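Aspartyl-tRNA synthetase 2 (Thermus thermophilus, PDB 1N9W) attaches L-aspartate to both tRNA(Asp) and tRNA(Asn), first activating the amino acid with ATP to form Asp-AMP. Local coordinates at residues 130-135 with 215-220; 138-143 with 192-197. One frame throughout, in Å; residues are numbered along the deposited sequence.

Contact 1: 130-135 with 215-220; sequences ALVRGF and LSLDVE
F135 lays one face of its ring over the CB of L217. L217 CB sits 3.7 Å from the centroid of the F135 ring and 21° off the ring normal, a CH-pi contact displaced toward the rim. CG of F135 stands anti to the backbone N (chi1 178°), which carries the ring out from the helix and over the strand. The far end of the ring reaches V219, where F135 CZ lies 3.5 Å from V219 CG2. That methyl approaches obliquely. At the ring edge, close to its plane, F135 CZ is 3.9 Å from the backbone D218 O. The ring and the side chains of L217 and V219 run past each other in opposite directions.

One turn earlier on the helix, V132 meets the start of the strand. V132 CG2 lies 4.0 Å from L217 CD2 and, more loosely, 4.3 Å from L215 CD2. L217 therefore serves both helix residues, with its CB under F135 and its CD2 against V132. The side chains of L215, L217 and V219 all start toward the helix, as expected for alternate residues of a strand. D218 starts away from it.

The axes of the two short segments are 10.7 Å apart and nearly parallel, at 13°. M241 of helix 227-248 touches both F135 and L217. F148 of the second subunit packs on V132 and L215. On the strand itself, E220 makes a salt bridge to R352, predicted to bind L-aspartate, and the backbone N of L215 is hydrogen-bonded to OE1 of E395, predicted to bind ATP. The helix thus backs a strand of the class II synthetase catalytic sheet. The side chains meeting across the contact are apolar, so it rests on fit and exclusion of water rather than on polar bonds.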
# COMPACT_ATOMS: atom_id res chain seq x y z
N ALA B 130 -1.93 0.06 -10.70
CA ALA B 130 -1.75 -1.31 -11.16
C ALA B 130 -0.30 -1.74 -10.92
O ALA B 130 -0.06 -2.81 -10.36
CB ALA B 130 -2.13 -1.43 -12.64
N LEU B 131 0.67 -0.90 -11.29
CA LEU B 131 2.09 -1.24 -11.08
C LEU B 131 2.41 -1.56 -9.62
O LEU B 131 3.14 -2.49 -9.32
CB LEU B 131 2.99 -0.08 -11.53
CG LEU B 131 2.96 0.28 -13.02
CD1 LEU B 131 3.59 1.64 -13.23
CD2 LEU B 131 3.67 -0.79 -13.84
N VAL B 132 1.85 -0.77 -8.71
CA VAL B 132 2.09 -0.98 -7.29
C VAL B 132 1.44 -2.29 -6.82
O VAL B 132 1.99 -2.99 -5.96
CB VAL B 132 1.56 0.22 -6.47
CG1 VAL B 132 1.68 -0.05 -4.99
CG2 VAL B 132 2.35 1.47 -6.85
N ARG B 133 0.27 -2.60 -7.37
CA ARG B 133 -0.43 -3.84 -7.00
C ARG B 133 0.46 -5.02 -7.41
O ARG B 133 0.63 -5.98 -6.65
CB ARG B 133 -1.79 -3.92 -7.71
CG ARG B 133 -2.64 -5.17 -7.39
CD ARG B 133 -3.87 -5.23 -8.30
NE ARG B 133 -4.64 -4.00 -8.20
CZ ARG B 133 -5.12 -3.31 -9.22
NH1 ARG B 133 -4.93 -3.72 -10.47
NH2 ARG B 133 -5.77 -2.17 -9.00
N GLY B 134 1.04 -4.93 -8.61
CA GLY B 134 1.92 -5.99 -9.10
C GLY B 134 3.15 -6.10 -8.23
O GLY B 134 3.65 -7.20 -7.96
N PHE B 135 3.63 -4.95 -7.78
CA PHE B 135 4.80 -4.85 -6.92
C PHE B 135 4.58 -5.68 -5.65
O PHE B 135 5.39 -6.54 -5.32
CB PHE B 135 5.02 -3.39 -6.55
CG PHE B 135 6.17 -3.14 -5.63
CD1 PHE B 135 7.48 -3.14 -6.12
CD2 PHE B 135 5.96 -2.90 -4.28
CE1 PHE B 135 8.55 -2.89 -5.27
CE2 PHE B 135 7.02 -2.65 -3.42
CZ PHE B 135 8.32 -2.65 -3.91
N LEU B 215 6.55 8.95 -4.58
CA LEU B 215 6.22 7.61 -4.12
C LEU B 215 7.41 6.68 -4.36
O LEU B 215 7.90 6.55 -5.48
CB LEU B 215 5.00 7.08 -4.87
CG LEU B 215 4.37 5.78 -4.37
CD1 LEU B 215 3.95 5.93 -2.92
CD2 LEU B 215 3.17 5.42 -5.24
N SER B 216 7.88 6.04 -3.29
CA SER B 216 9.02 5.14 -3.41
C SER B 216 8.63 3.71 -3.08
O SER B 216 7.99 3.45 -2.06
CB SER B 216 10.14 5.61 -2.49
OG SER B 216 11.30 4.81 -2.65
N LEU B 217 9.02 2.77 -3.94
CA LEU B 217 8.73 1.36 -3.70
C LEU B 217 10.05 0.74 -3.28
O LEU B 217 10.89 0.40 -4.12
CB LEU B 217 8.20 0.69 -4.98
CG LEU B 217 7.24 1.54 -5.84
CD1 LEU B 217 6.95 0.79 -7.13
CD2 LEU B 217 5.96 1.86 -5.08
N ASP B 218 10.23 0.62 -1.97
CA ASP B 218 11.44 0.09 -1.38
C ASP B 218 11.40 -1.42 -1.11
O ASP B 218 10.37 -1.98 -0.71
CB ASP B 218 11.73 0.83 -0.07
CG ASP B 218 11.83 2.34 -0.26
OD1 ASP B 218 11.91 3.07 0.74
OD2 ASP B 218 11.84 2.80 -1.42
N VAL B 219 12.55 -2.05 -1.33
CA VAL B 219 12.70 -3.49 -1.13
C VAL B 219 14.01 -3.74 -0.39
O VAL B 219 15.04 -3.15 -0.72
CB VAL B 219 12.75 -4.23 -2.49
CG1 VAL B 219 12.75 -5.74 -2.25
CG2 VAL B 219 11.57 -3.83 -3.35
N GLU B 220 13.98 -4.60 0.63
CA GLU B 220 15.17 -4.93 1.39
C GLU B 220 15.06 -6.42 1.74
O GLU B 220 14.02 -6.88 2.23
CB GLU B 220 15.26 -4.07 2.66
CG GLU B 220 16.65 -4.01 3.33
CD GLU B 220 17.64 -3.09 2.61
OE1 GLU B 220 18.84 -3.14 2.95
OE2 GLU B 220 17.24 -2.31 1.72

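Contact 2: 138-143 with 192-197; sequences YLDRQD and RVYEVA
Q142 O is gripped by two nitrogens of R192. The hydrogen bond from R192 NE to Q142 O is 2.9 Å long and runs nearly straight on from the carbonyl. The second, 3.1 Å from R192 NH2 to Q142 O, arrives in the carbonyl plane on a lone pair. The acceptor lies near the guanidinium plane, so the arginine holds it side-on. Bends at chi2 and chi3 turn the R192 chain so that this edge meets the carbonyl. Q142 CB also lies at that edge, 3.7 Å from R192 NH2. With an alanine in place of R192 both donors to Q142 O are gone, and the turn after the helix is likely to be less firmly tied to the strand.

Y194 makes the other polar bond. Y194 OH donates to D140 OD1 at 3.0 Å, meeting the carboxylate from above its plane, 38° out. The carboxylate and ring planes are 51° apart. The other oxygen, D140 OD2, forms a salt bridge with R133 of the second subunit, so this carboxylate links the strand to the dimer partner. Nearer the backbone, L139 CD1 packs 3.7 Å from Y194 CB, and L139 CB comes within 3.9 Å of Y194 CD1.

D143, with positive phi, is the C-prime residue of a Schellman motif that ends the helix. Its carboxylate pairs with R39 and R6 of the second subunit. The contact fixes the C-terminal end of helix 119-141 against strand 192-198, with strand 145-146 and strand 215-222 as that strand's neighbours in the sheet.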
# COMPACT_ATOMS: atom_id res chain seq x y z
N TYR B 138 3.96 -9.75 -6.39
CA TYR B 138 5.18 -10.51 -6.65
C TYR B 138 5.97 -10.74 -5.38
O TYR B 138 6.36 -11.87 -5.09
CB TYR B 138 6.08 -9.80 -7.67
CG TYR B 138 7.39 -10.52 -7.87
CD1 TYR B 138 7.47 -11.69 -8.63
CD2 TYR B 138 8.55 -10.10 -7.20
CE1 TYR B 138 8.65 -12.43 -8.71
CE2 TYR B 138 9.73 -10.82 -7.28
CZ TYR B 138 9.77 -11.99 -8.03
OH TYR B 138 10.93 -12.73 -8.09
N LEU B 139 6.20 -9.68 -4.61
CA LEU B 139 6.96 -9.81 -3.38
C LEU B 139 6.23 -10.65 -2.32
O LEU B 139 6.87 -11.45 -1.62
CB LEU B 139 7.32 -8.42 -2.83
CG LEU B 139 8.27 -7.61 -3.74
CD1 LEU B 139 8.34 -6.16 -3.26
CD2 LEU B 139 9.68 -8.25 -3.75
N ASP B 140 4.92 -10.48 -2.18
CA ASP B 140 4.15 -11.28 -1.21
C ASP B 140 4.30 -12.77 -1.54
O ASP B 140 4.44 -13.59 -0.64
CB ASP B 140 2.65 -10.93 -1.23
CG ASP B 140 2.32 -9.64 -0.48
OD1 ASP B 140 3.15 -9.17 0.33
OD2 ASP B 140 1.20 -9.11 -0.70
N ARG B 141 4.26 -13.11 -2.83
CA ARG B 141 4.40 -14.50 -3.24
C ARG B 141 5.80 -15.06 -2.95
O ARG B 141 5.97 -16.28 -2.88
CB ARG B 141 4.05 -14.67 -4.72
CG ARG B 141 3.97 -16.12 -5.18
CD ARG B 141 3.16 -16.22 -6.46
NE ARG B 141 3.61 -15.22 -7.42
CZ ARG B 141 2.82 -14.35 -8.03
NH1 ARG B 141 1.51 -14.33 -7.81
NH2 ARG B 141 3.35 -13.46 -8.86
N GLN B 142 6.78 -14.18 -2.78
CA GLN B 142 8.15 -14.58 -2.45
C GLN B 142 8.36 -14.46 -0.94
O GLN B 142 9.49 -14.35 -0.45
CB GLN B 142 9.20 -13.70 -3.15
CG GLN B 142 9.16 -13.68 -4.67
CD GLN B 142 9.17 -15.07 -5.27
OE1 GLN B 142 9.99 -15.91 -4.90
NE2 GLN B 142 8.28 -15.31 -6.22
N ASP B 143 7.25 -14.46 -0.20
CA ASP B 143 7.29 -14.37 1.26
C ASP B 143 7.78 -13.07 1.87
O ASP B 143 8.24 -13.06 3.02
CB ASP B 143 8.12 -15.52 1.83
CG ASP B 143 7.27 -16.57 2.51
OD1 ASP B 143 6.40 -17.16 1.83
OD2 ASP B 143 7.47 -16.80 3.72
N ARG B 192 12.80 -10.59 4.64
CA ARG B 192 12.44 -9.98 3.36
C ARG B 192 11.27 -9.04 3.59
O ARG B 192 10.19 -9.47 4.01
CB ARG B 192 12.03 -11.08 2.37
CG ARG B 192 13.10 -12.11 2.18
CD ARG B 192 12.52 -13.50 2.06
NE ARG B 192 12.09 -13.80 0.72
CZ ARG B 192 12.90 -14.24 -0.24
NH1 ARG B 192 14.19 -14.44 0.01
NH2 ARG B 192 12.41 -14.50 -1.45
N VAL B 193 11.48 -7.76 3.32
CA VAL B 193 10.44 -6.76 3.52
C VAL B 193 10.43 -5.71 2.42
O VAL B 193 11.38 -5.58 1.65
CB VAL B 193 10.63 -6.00 4.87
CG1 VAL B 193 10.72 -6.98 6.02
CG2 VAL B 193 11.86 -5.12 4.80
N TYR B 194 9.33 -4.96 2.35
CA TYR B 194 9.21 -3.91 1.37
C TYR B 194 8.28 -2.85 1.91
O TYR B 194 7.54 -3.09 2.87
CB TYR B 194 8.66 -4.43 0.04
CG TYR B 194 7.23 -4.90 0.10
CD1 TYR B 194 6.91 -6.22 0.38
CD2 TYR B 194 6.18 -4.00 -0.16
CE1 TYR B 194 5.58 -6.65 0.40
CE2 TYR B 194 4.86 -4.42 -0.14
CZ TYR B 194 4.56 -5.75 0.13
OH TYR B 194 3.26 -6.19 0.12
N GLU B 195 8.31 -1.68 1.30
CA GLU B 195 7.44 -0.61 1.75
C GLU B 195 7.11 0.35 0.63
O GLU B 195 7.93 0.62 -0.25
CB GLU B 195 8.10 0.14 2.92
CG GLU B 195 7.37 1.42 3.34
CD GLU B 195 7.91 2.03 4.63
OE1 GLU B 195 9.14 2.14 4.78
OE2 GLU B 195 7.09 2.40 5.50
N VAL B 196 5.88 0.83 0.66
CA VAL B 196 5.37 1.76 -0.32
C VAL B 196 5.02 3.02 0.43
O VAL B 196 4.01 3.06 1.14
CB VAL B 196 4.08 1.21 -0.96
CG1 VAL B 196 3.49 2.24 -1.91
CG2 VAL B 196 4.38 -0.09 -1.67
N ALA B 197 5.85 4.04 0.31
CA ALA B 197 5.58 5.29 1.02
C ALA B 197 6.28 6.47 0.37
O ALA B 197 7.24 6.31 -0.38
CB ALA B 197 6.00 5.14 2.49

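Overall arrangement
After the N-terminal OB-fold domain, helix 119-141 supplies one side of both contacts. Its middle enters contact 1 and its C-terminal end enters contact 2. The chain then passes through strand 145-146 and helix 181-190 to strand 192-198, where contact 2 closes the inner loop. Strand 215-222 follows and closes the outer loop in contact 1, so contact 2 is nested inside contact 1. The two strands are antiparallel neighbours in the mixed catalytic sheet, and F135 packs on Y194 where the contacts meet. Together they pack one long helix against two adjacent strands. Both contacts also touch the second subunit of the homodimer.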